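Local coordinates for HAD hydrolase, family IA, variant 3 (PDB 6W04), which probably acts as a magnesium-dependent hydrolase of the haloacid dehalogenase superfamily, with a magnesium ion bound in its active site, at residues T47-I52 with E63-Y68; E71-Y76 with W113-V118; D148-A153 with C164-D169. All coordinates share one frame; numbering follows the deposited sequence.

Interaction 1 of 3, residues T47-I52 with E63-Y68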
loop_
_atom_site.group_PDB
_atom_site.type_symbol
_atom_site.label_atom_id
_atom_site.label_comp_id
_atom_site.label_asym_id
_atom_site.label_seq_id
_atom_site.Cartn_x
_atom_site.Cartn_y
_atom_site.Cartn_z
ATOM N N THR A 47 5.463 6.783 10.267
ATOM C CA THR A 47 5.679 7.667 9.130
ATOM C C THR A 47 7.166 7.775 8.810
ATOM O O THR A 47 8.025 7.495 9.644
ATOM C CB THR A 47 5.127 9.067 9.407
ATOM O OG1 THR A 47 5.819 9.660 10.527
ATOM C CG2 THR A 47 3.615 9.015 9.728
ATOM N N ASN A 48 7.475 8.306 7.618
ATOM C CA ASN A 48 8.869 8.557 7.315
ATOM C C ASN A 48 9.476 9.495 8.347
ATOM O O ASN A 48 10.635 9.336 8.738
ATOM C CB ASN A 48 9.012 9.125 5.905
ATOM C CG ASN A 48 8.824 8.057 4.850
ATOM O OD1 ASN A 48 8.835 6.860 5.161
ATOM N ND2 ASN A 48 8.656 8.472 3.605
ATOM N N LYS A 49 8.709 10.488 8.782
ATOM C CA LYS A 49 9.236 11.443 9.746
ATOM C C LYS A 49 9.608 10.745 11.044
ATOM O O LYS A 49 10.658 11.031 11.647
ATOM C CB LYS A 49 8.198 12.539 9.997
ATOM C CG LYS A 49 8.630 13.621 10.989
ATOM C CD LYS A 49 7.728 14.865 10.816
ATOM C CE LYS A 49 8.165 16.056 11.694
ATOM N NZ LYS A 49 7.934 15.839 13.161
ATOM N N GLN A 50 8.736 9.847 11.511
ATOM C CA GLN A 50 9.005 9.136 12.756
ATOM C C GLN A 50 10.246 8.271 12.635
ATOM O O GLN A 50 10.996 8.107 13.606
ATOM C CB GLN A 50 7.806 8.269 13.149
ATOM C CG GLN A 50 6.567 9.048 13.573
ATOM C CD GLN A 50 5.394 8.125 13.890
ATOM O OE1 GLN A 50 4.723 7.632 12.991
ATOM N NE2 GLN A 50 5.144 7.902 15.169
ATOM N N LEU A 51 10.458 7.664 11.460
ATOM C CA LEU A 51 11.658 6.853 11.262
ATOM C C LEU A 51 12.917 7.709 11.364
ATOM O O LEU A 51 13.878 7.355 12.065
ATOM C CB LEU A 51 11.603 6.153 9.898
ATOM C CG LEU A 51 11.008 4.741 9.816
ATOM C CD1 LEU A 51 11.956 3.729 10.388
ATOM C CD2 LEU A 51 9.682 4.645 10.522
ATOM N N ILE A 52 12.929 8.846 10.674
ATOM C CA ILE A 52 14.116 9.703 10.694
ATOM C C ILE A 52 14.361 10.244 12.094
ATOM O O ILE A 52 15.511 10.305 12.562
ATOM C CB ILE A 52 13.972 10.842 9.671
ATOM C CG1 ILE A 52 13.777 10.261 8.273
ATOM C CG2 ILE A 52 15.209 11.753 9.750
ATOM C CD1 ILE A 52 12.933 11.148 7.330
ATOM N N GLU A 63 10.022 20.086 7.402
ATOM C CA GLU A 63 10.904 20.332 6.267
ATOM C C GLU A 63 12.202 19.536 6.373
ATOM O O GLU A 63 12.725 19.065 5.355
ATOM C CB GLU A 63 11.195 21.827 6.139
ATOM C CG GLU A 63 11.685 22.215 4.761
ATOM C CD GLU A 63 12.346 23.568 4.749
ATOM O OE1 GLU A 63 12.041 24.387 5.645
ATOM O OE2 GLU A 63 13.183 23.804 3.850
ATOM N N ASP A 64 12.760 19.400 7.583
ATOM C CA ASP A 64 13.853 18.447 7.780
ATOM C C ASP A 64 13.421 17.050 7.366
ATOM O O ASP A 64 14.163 16.328 6.687
ATOM C CB ASP A 64 14.303 18.424 9.244
ATOM C CG ASP A 64 15.181 19.605 9.625
ATOM O OD1 ASP A 64 15.801 20.220 8.727
ATOM O OD2 ASP A 64 15.260 19.899 10.842
ATOM N N ALA A 65 12.224 16.639 7.795
ATOM C CA ALA A 65 11.782 15.272 7.516
ATOM C C ALA A 65 11.687 15.019 6.017
ATOM O O ALA A 65 12.129 13.976 5.528
ATOM C CB ALA A 65 10.442 14.999 8.199
ATOM N N LYS A 66 11.131 15.967 5.261
ATOM C CA LYS A 66 10.978 15.747 3.820
ATOM C C LYS A 66 12.323 15.489 3.150
ATOM O O LYS A 66 12.422 14.637 2.259
ATOM C CB LYS A 66 10.280 16.945 3.172
ATOM C CG LYS A 66 8.803 17.083 3.491
ATOM C CD LYS A 66 8.215 18.324 2.799
ATOM C CE LYS A 66 6.722 18.503 3.092
ATOM N NZ LYS A 66 5.881 17.447 2.449
ATOM N N LYS A 67 13.372 16.206 3.575
ATOM C CA LYS A 67 14.688 16.062 2.950
ATOM C C LYS A 67 15.284 14.677 3.178
ATOM O O LYS A 67 15.812 14.059 2.250
ATOM C CB LYS A 67 15.640 17.129 3.479
ATOM C CG LYS A 67 17.125 16.822 3.254
ATOM C CD LYS A 67 18.009 17.816 4.006
ATOM C CE LYS A 67 19.487 17.556 3.770
ATOM N NZ LYS A 67 19.905 16.239 4.313
ATOM N N TYR A 68 15.268 14.188 4.420
ATOM C CA TYR A 68 15.813 12.848 4.633
ATOM C C TYR A 68 14.874 11.785 4.115
ATOM O O TYR A 68 15.326 10.726 3.654
ATOM C CB TYR A 68 16.117 12.611 6.113
ATOM C CG TYR A 68 17.301 13.420 6.568
ATOM C CD1 TYR A 68 18.576 13.130 6.088
ATOM C CD2 TYR A 68 17.149 14.501 7.421
ATOM C CE1 TYR A 68 19.672 13.876 6.463
ATOM C CE2 TYR A 68 18.247 15.261 7.813
ATOM C CZ TYR A 68 19.507 14.937 7.327
ATOM O OH TYR A 68 20.611 15.666 7.696
#
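Ala65 presents its methyl to the aliphatic part of Lys49, and CB of Ala65 lies 3.6 Å from CG of Lys49, with CB and CD of the lysine only slightly farther. Lysine suits this border position because its chain is apolar until the ammonium: CG stands opposite the backbone N (chi1 -180°), the next two torsions keep the chain extended, and only the last one bends. The methylenes therefore run past the alanine while NZ is carried away from it, to a salt bridge with Glu53.

One turn further on, Ile52 points at the same helix. Its CD1 sits 3.4 Å from the carbonyl O of Ala65 and 3.7 Å from CB of Tyr68, so the end of the longer branch rests against backbone as well as side chain. The shorter branch, CG2, meets the root of Tyr68, 3.8 Å from CB, and then passes obliquely by the ring near CD2. The phenol is directed away from the contact, so tyrosine contributes mostly its CB here. The small alanine lets the backbones approach, the CA atoms of Lys49 and Ala65 being 5.1 Å apart. Trp23 of helix 16-31, Ile60 and Ala69 also touch the buried Ile52.

Behind these residues the start of helix 48-56 is fixed by a capping box. OG1 of Thr47 accepts from N of Gln50 at 3.1 Å, and OE1 of Gln50 accepts in return from N of Thr47 at 2.9 Å along an almost straight N-H line (170°). The two short helical segments cross nearly perpendicularly, at 88°, an arrangement belonging to the all-helical cap that is inserted after the first strand in family members of this kind.

Interaction 2 of 3, residues E71-Y76 with W113-V118; sequences EKENLY and WGNVQV
ND2 of Asn115 donates to OE1 of Glu73 at 3.1 Å, the hydrogen bond between the two segments, essentially straight (178°) and within the plane of its own amide. The carboxylate is turned almost perpendicular to that amide, so the N-H arrives above the plane of the acid. Lys72 reaches the same oxygen from the opposite face, its NZ forming a salt bridge with OE1 of Glu73 at 3.0 Å. One oxygen is thus gripped from both faces, while OE2 of Glu73 accepts from Asn48. With the charged lysine so near, this buried glutamate is probably kept ionised. A bend at chi2 (-62°) folds the acid back beside its own helix, where both donors can meet it.

Helix 62-82 belongs to the helical cap, whereas helix 113-123 follows strand 105-112 of the Rossmann-like HAD core, so these bonds span the interface between cap and core. An asparagine fits such a junction because its short amide both gives and takes: OD1 of Asn115 accepts from NE of Arg77, one turn along the cap helix from Glu73.

Van der Waals contact comes from Tyr76, whose ring carbons pack against the amide. Its CG lies opposite the backbone N, which brings the ring obliquely across the amide of Asn115, the two planes 53° apart. CE2 of Tyr76 comes within 3.6 Å of ND2 of Asn115, and CD2 of Tyr76 lies 3.8 Å from OD1 of Asn115, which sits at the ring edge. Farther out, the ring stacks with His19, its OH is hydrogen-bonded to Asp15, and its side chain touches Asn9 of the magnesium site.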
loop_
_atom_site.group_PDB
_atom_site.type_symbol
_atom_site.label_atom_id
_atom_site.label_comp_id
_atom_site.label_asym_id
_atom_site.label_seq_id
_atom_site.Cartn_x
_atom_site.Cartn_y
_atom_site.Cartn_z
ATOM N N GLU A 71 15.797 11.387 0.599
ATOM C CA GLU A 71 17.007 10.572 0.455
ATOM C C GLU A 71 16.691 9.087 0.592
ATOM O O GLU A 71 17.229 8.261 -0.155
ATOM C CB GLU A 71 18.072 10.961 1.487
ATOM C CG GLU A 71 18.652 12.347 1.298
ATOM C CD GLU A 71 19.856 12.635 2.207
ATOM O OE1 GLU A 71 20.317 11.722 2.938
ATOM O OE2 GLU A 71 20.338 13.789 2.182
ATOM N N LYS A 72 15.864 8.712 1.582
ATOM C CA LYS A 72 15.489 7.308 1.704
ATOM C C LYS A 72 14.695 6.839 0.490
ATOM O O LYS A 72 14.898 5.720 -0.001
ATOM C CB LYS A 72 14.686 7.075 2.990
ATOM C CG LYS A 72 14.152 5.621 3.098
ATOM C CD LYS A 72 12.745 5.461 2.523
ATOM C CE LYS A 72 12.357 3.961 2.418
ATOM N NZ LYS A 72 10.944 3.851 1.952
ATOM N N GLU A 73 13.770 7.664 -0.006
ATOM C CA GLU A 73 12.953 7.225 -1.132
ATOM C C GLU A 73 13.757 7.143 -2.419
ATOM O O GLU A 73 13.487 6.266 -3.248
ATOM C CB GLU A 73 11.723 8.133 -1.313
ATOM C CG GLU A 73 10.757 8.087 -0.122
ATOM C CD GLU A 73 10.097 6.713 0.187
ATOM O OE1 GLU A 73 10.474 5.646 -0.349
ATOM O OE2 GLU A 73 9.167 6.706 1.018
ATOM N N ASN A 74 14.746 8.022 -2.599
ATOM C CA ASN A 74 15.644 7.876 -3.735
ATOM C C ASN A 74 16.387 6.539 -3.685
ATOM O O ASN A 74 16.543 5.868 -4.717
ATOM C CB ASN A 74 16.622 9.048 -3.769
ATOM C CG ASN A 74 17.690 8.869 -4.804
ATOM O OD1 ASN A 74 18.878 8.897 -4.494
ATOM N ND2 ASN A 74 17.276 8.658 -6.047
ATOM N N LEU A 75 16.864 6.140 -2.505
ATOM C CA LEU A 75 17.514 4.831 -2.384
ATOM C C LEU A 75 16.526 3.710 -2.711
ATOM O O LEU A 75 16.830 2.800 -3.489
ATOM C CB LEU A 75 18.111 4.660 -0.985
ATOM C CG LEU A 75 18.750 3.309 -0.579
ATOM C CD1 LEU A 75 19.798 2.822 -1.584
ATOM C CD2 LEU A 75 19.402 3.399 0.836
ATOM N N TYR A 76 15.316 3.787 -2.159
ATOM C CA TYR A 76 14.301 2.770 -2.418
ATOM C C TYR A 76 13.976 2.647 -3.907
ATOM O O TYR A 76 13.937 1.533 -4.453
ATOM C CB TYR A 76 13.043 3.094 -1.609
ATOM C CG TYR A 76 11.814 2.364 -2.077
ATOM C CD1 TYR A 76 11.601 1.031 -1.719
ATOM C CD2 TYR A 76 10.863 2.995 -2.881
ATOM C CE1 TYR A 76 10.466 0.338 -2.169
ATOM C CE2 TYR A 76 9.706 2.316 -3.314
ATOM C CZ TYR A 76 9.536 0.971 -2.940
ATOM O OH TYR A 76 8.421 0.269 -3.350
ATOM N N TRP A 113 4.534 10.964 -5.535
ATOM C CA TRP A 113 4.628 10.788 -6.987
ATOM C C TRP A 113 5.971 10.183 -7.405
ATOM O O TRP A 113 6.029 9.366 -8.337
ATOM C CB TRP A 113 4.428 12.120 -7.713
ATOM C CG TRP A 113 4.774 11.939 -9.155
ATOM C CD1 TRP A 113 5.920 12.343 -9.795
ATOM C CD2 TRP A 113 3.993 11.229 -10.132
ATOM N NE1 TRP A 113 5.876 11.957 -11.121
ATOM C CE2 TRP A 113 4.701 11.279 -11.351
ATOM C CE3 TRP A 113 2.750 10.582 -10.095
ATOM C CZ2 TRP A 113 4.226 10.669 -12.512
ATOM C CZ3 TRP A 113 2.264 9.983 -11.264
ATOM C CH2 TRP A 113 3.013 10.029 -12.453
ATOM N N GLY A 114 7.068 10.600 -6.763
ATOM C CA GLY A 114 8.370 10.023 -7.091
ATOM C C GLY A 114 8.340 8.506 -7.179
ATOM O O GLY A 114 8.815 7.907 -8.156
ATOM N N ASN A 115 7.773 7.859 -6.159
ATOM C CA ASN A 115 7.721 6.394 -6.148
ATOM C C ASN A 115 6.730 5.876 -7.186
ATOM O O ASN A 115 7.004 4.877 -7.875
ATOM C CB ASN A 115 7.356 5.890 -4.738
ATOM C CG ASN A 115 8.515 5.959 -3.774
ATOM O OD1 ASN A 115 9.622 6.360 -4.140
ATOM N ND2 ASN A 115 8.269 5.573 -2.515
ATOM N N VAL A 116 5.587 6.560 -7.338
ATOM C CA VAL A 116 4.557 6.104 -8.272
ATOM C C VAL A 116 5.099 6.111 -9.697
ATOM O O VAL A 116 4.802 5.218 -10.498
ATOM C CB VAL A 116 3.293 6.979 -8.147
ATOM C CG1 VAL A 116 2.327 6.670 -9.280
ATOM C CG2 VAL A 116 2.599 6.775 -6.785
ATOM N N GLN A 117 5.900 7.126 -10.032
ATOM C CA GLN A 117 6.552 7.167 -11.337
ATOM C C GLN A 117 7.359 5.897 -11.578
ATOM O O GLN A 117 7.324 5.323 -12.673
ATOM C CB GLN A 117 7.440 8.415 -11.419
ATOM C CG GLN A 117 8.061 8.690 -12.775
ATOM C CD GLN A 117 8.727 10.067 -12.865
ATOM O OE1 GLN A 117 8.066 11.109 -12.828
ATOM N NE2 GLN A 117 10.031 10.069 -13.022
ATOM N N VAL A 118 8.075 5.430 -10.560
ATOM C CA VAL A 118 8.845 4.198 -10.709
ATOM C C VAL A 118 7.910 3.000 -10.858
ATOM O O VAL A 118 8.131 2.130 -11.715
ATOM C CB VAL A 118 9.817 4.046 -9.517
ATOM C CG1 VAL A 118 10.385 2.633 -9.433
ATOM C CG2 VAL A 118 10.956 5.040 -9.683
#

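Interaction 3 of 3, residues D148-A153 with C164-D169. With MG (magnesium ion), chain B.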
loop_
_atom_site.group_PDB
_atom_site.type_symbol
_atom_site.label_atom_id
_atom_site.label_comp_id
_atom_site.label_asym_id
_atom_site.label_seq_id
_atom_site.Cartn_x
_atom_site.Cartn_y
_atom_site.Cartn_z
ATOM N N ASP A 148 -9.758 9.191 3.856
ATOM C CA ASP A 148 -9.741 10.076 2.691
ATOM C C ASP A 148 -9.289 9.361 1.415
ATOM O O ASP A 148 -9.923 9.494 0.364
ATOM C CB ASP A 148 -8.835 11.271 2.964
ATOM C CG ASP A 148 -9.210 12.016 4.227
ATOM O OD1 ASP A 148 -9.959 11.456 5.056
ATOM O OD2 ASP A 148 -8.744 13.164 4.388
ATOM N N ILE A 149 -8.192 8.599 1.484
ATOM C CA ILE A 149 -7.628 8.046 0.249
ATOM C C ILE A 149 -8.604 7.102 -0.450
ATOM O O ILE A 149 -8.633 7.041 -1.689
ATOM C CB ILE A 149 -6.268 7.360 0.525
ATOM C CG1 ILE A 149 -5.516 7.129 -0.784
ATOM C CG2 ILE A 149 -6.415 6.011 1.269
ATOM C CD1 ILE A 149 -4.106 6.605 -0.554
ATOM N N TYR A 150 -9.437 6.374 0.298
ATOM C CA TYR A 150 -10.327 5.432 -0.378
ATOM C C TYR A 150 -11.622 6.083 -0.852
ATOM O O TYR A 150 -12.162 5.676 -1.889
ATOM C CB TYR A 150 -10.609 4.208 0.519
ATOM C CG TYR A 150 -9.398 3.299 0.540
ATOM C CD1 TYR A 150 -8.882 2.798 -0.653
ATOM C CD2 TYR A 150 -8.736 2.989 1.731
ATOM C CE1 TYR A 150 -7.759 1.993 -0.673
ATOM C CE2 TYR A 150 -7.591 2.172 1.724
ATOM C CZ TYR A 150 -7.100 1.693 0.514
ATOM O OH TYR A 150 -5.975 0.879 0.462
ATOM N N LEU A 151 -12.125 7.092 -0.130
ATOM C CA LEU A 151 -13.201 7.920 -0.674
ATOM C C LEU A 151 -12.767 8.586 -1.968
ATOM O O LEU A 151 -13.544 8.687 -2.928
ATOM C CB LEU A 151 -13.611 8.978 0.344
ATOM C CG LEU A 151 -14.077 8.383 1.667
ATOM C CD1 LEU A 151 -14.313 9.482 2.692
ATOM C CD2 LEU A 151 -15.332 7.556 1.432
ATOM N N LYS A 152 -11.522 9.059 -2.003
ATOM C CA LYS A 152 -10.984 9.687 -3.203
ATOM C C LYS A 152 -10.967 8.705 -4.372
ATOM O O LYS A 152 -11.360 9.053 -5.496
ATOM C CB LYS A 152 -9.582 10.205 -2.887
ATOM C CG LYS A 152 -8.997 11.195 -3.838
ATOM C CD LYS A 152 -7.827 11.932 -3.161
ATOM C CE LYS A 152 -7.022 12.798 -4.157
ATOM N NZ LYS A 152 -7.787 13.984 -4.649
ATOM N N ALA A 153 -10.548 7.462 -4.115
ATOM C CA ALA A 153 -10.503 6.450 -5.167
ATOM C C ALA A 153 -11.902 6.068 -5.643
ATOM O O ALA A 153 -12.134 5.907 -6.851
ATOM C CB ALA A 153 -9.755 5.215 -4.667
ATOM N N CYS A 164 -17.366 -1.259 -2.542
ATOM C CA CYS A 164 -15.984 -1.436 -2.965
ATOM C C CYS A 164 -15.281 -2.466 -2.092
ATOM O O CYS A 164 -15.415 -2.456 -0.861
ATOM C CB CYS A 164 -15.199 -0.115 -2.904
ATOM S SG CYS A 164 -15.642 1.077 -4.189
ATOM N N ILE A 165 -14.523 -3.347 -2.741
ATOM C CA ILE A 165 -13.509 -4.161 -2.086
ATOM C C ILE A 165 -12.205 -3.374 -2.031
ATOM O O ILE A 165 -11.813 -2.727 -3.010
ATOM C CB ILE A 165 -13.314 -5.494 -2.831
ATOM C CG1 ILE A 165 -14.572 -6.350 -2.700
ATOM C CG2 ILE A 165 -12.084 -6.213 -2.302
ATOM C CD1 ILE A 165 -14.830 -6.883 -1.269
ATOM N N VAL A 166 -11.534 -3.419 -0.877
ATOM C CA VAL A 166 -10.194 -2.888 -0.701
ATOM C C VAL A 166 -9.277 -4.032 -0.288
ATOM O O VAL A 166 -9.595 -4.776 0.646
ATOM C CB VAL A 166 -10.161 -1.761 0.345
ATOM C CG1 VAL A 166 -8.705 -1.367 0.656
ATOM C CG2 VAL A 166 -10.971 -0.571 -0.158
ATOM N N PHE A 167 -8.162 -4.188 -1.005
ATOM C CA PHE A 167 -7.081 -5.099 -0.636
ATOM C C PHE A 167 -6.003 -4.287 0.074
ATOM O O PHE A 167 -5.525 -3.289 -0.468
ATOM C CB PHE A 167 -6.480 -5.785 -1.865
ATOM C CG PHE A 167 -7.390 -6.835 -2.494
ATOM C CD1 PHE A 167 -8.072 -6.570 -3.669
ATOM C CD2 PHE A 167 -7.514 -8.087 -1.922
ATOM C CE1 PHE A 167 -8.880 -7.540 -4.273
ATOM C CE2 PHE A 167 -8.331 -9.066 -2.495
ATOM C CZ PHE A 167 -9.012 -8.784 -3.675
ATOM N N GLU A 168 -5.627 -4.710 1.275
ATOM C CA GLU A 168 -4.714 -3.922 2.093
ATOM C C GLU A 168 -3.846 -4.875 2.900
ATOM O O GLU A 168 -4.238 -6.016 3.152
ATOM C CB GLU A 168 -5.487 -2.982 3.027
ATOM C CG GLU A 168 -5.638 -1.588 2.513
ATOM C CD GLU A 168 -4.353 -0.797 2.660
ATOM O OE1 GLU A 168 -3.323 -1.386 3.102
ATOM O OE2 GLU A 168 -4.382 0.414 2.343
ATOM N N ASP A 169 -2.660 -4.392 3.316
ATOM C CA ASP A 169 -1.696 -5.238 4.026
ATOM C C ASP A 169 -1.316 -4.737 5.413
ATOM O O ASP A 169 -0.549 -5.418 6.106
ATOM C CB ASP A 169 -0.404 -5.406 3.210
ATOM C CG ASP A 169 0.395 -4.118 3.095
ATOM O OD1 ASP A 169 1.574 -4.096 3.522
ATOM O OD2 ASP A 169 -0.154 -3.129 2.558
HETATM MG MG MG B . 0.458 -1.239 1.914
HETATM O O HOH W 1 -0.982 -0.336 3.203
HETATM O O HOH W 2 2.183 -1.520 3.258
#
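Tyr150 lies over strand 164-168 and reaches Glu168, joining helix 148-157 to a central strand of the Rossmann-like HAD core, whose metal-binding acidic residues sit at the C-terminal ends of parallel strands. From a CB directed at the strand, CG stands opposite the carbonyl carbon (chi1 -75°), and the ring then extends above Val166. Its CD1 first meets CG2 of Val166 at 4.0 Å. Farther along, CE1 and CZ lie against CG1 of Val166, the latter pair 3.5 Å apart, and this methyl makes a CH-pi contact 3.9 Å from the ring centroid. A branched valine suits the place, since its two methyls cover successive parts of one face; the opposite face carries CG2 of Ile149.

At the tip, OH of Tyr150 donates to OE2 of Glu168 at 2.5 Å, a short bond, on the anti side but tilted 29° out of the carboxylate plane, with ring and carboxylate planes 87° apart. The same oxygen forms a salt bridge with Lys144, so two partners hold the acid's rotation. The other oxygen, OE1, accepts from the backbone N of Asp169 through its anti lone pair.

Glu168 is not a direct ligand here, although it has been seen as a magnesium ligand in this protein: its OE1 takes a hydrogen bond from a water bound to the magnesium ion. Asp169 binds the ion directly, together with OD2 of Asp7 and the backbone O of Asn9. OD2 of Asp169 lies 2.1 Å from the magnesium ion, while OD1 of Asp169 accepts a hydrogen bond from the second metal-bound water at 2.7 Å.

From the N terminus, the chain lays down strand 3-7 and then the helical cap, where interaction 1 closes a short loop between helices 48-56 and 62-82. Further along helix 62-82, interaction 2 begins; its much longer loop takes in helix 91-100 and strand 105-112 and returns the chain from cap to core. Interaction 3 closes last, another short loop, bringing helix 148-157 against strand 164-168 beside the metal. The three follow in series, with none nested or crossed. Interactions 1 and 2 share helix 62-82 and touch where Asn48 meets Glu73, probably through a hydrogen bond, whereas interaction 3 lies across the chain's centre from interaction 2, their centres 22 Å apart.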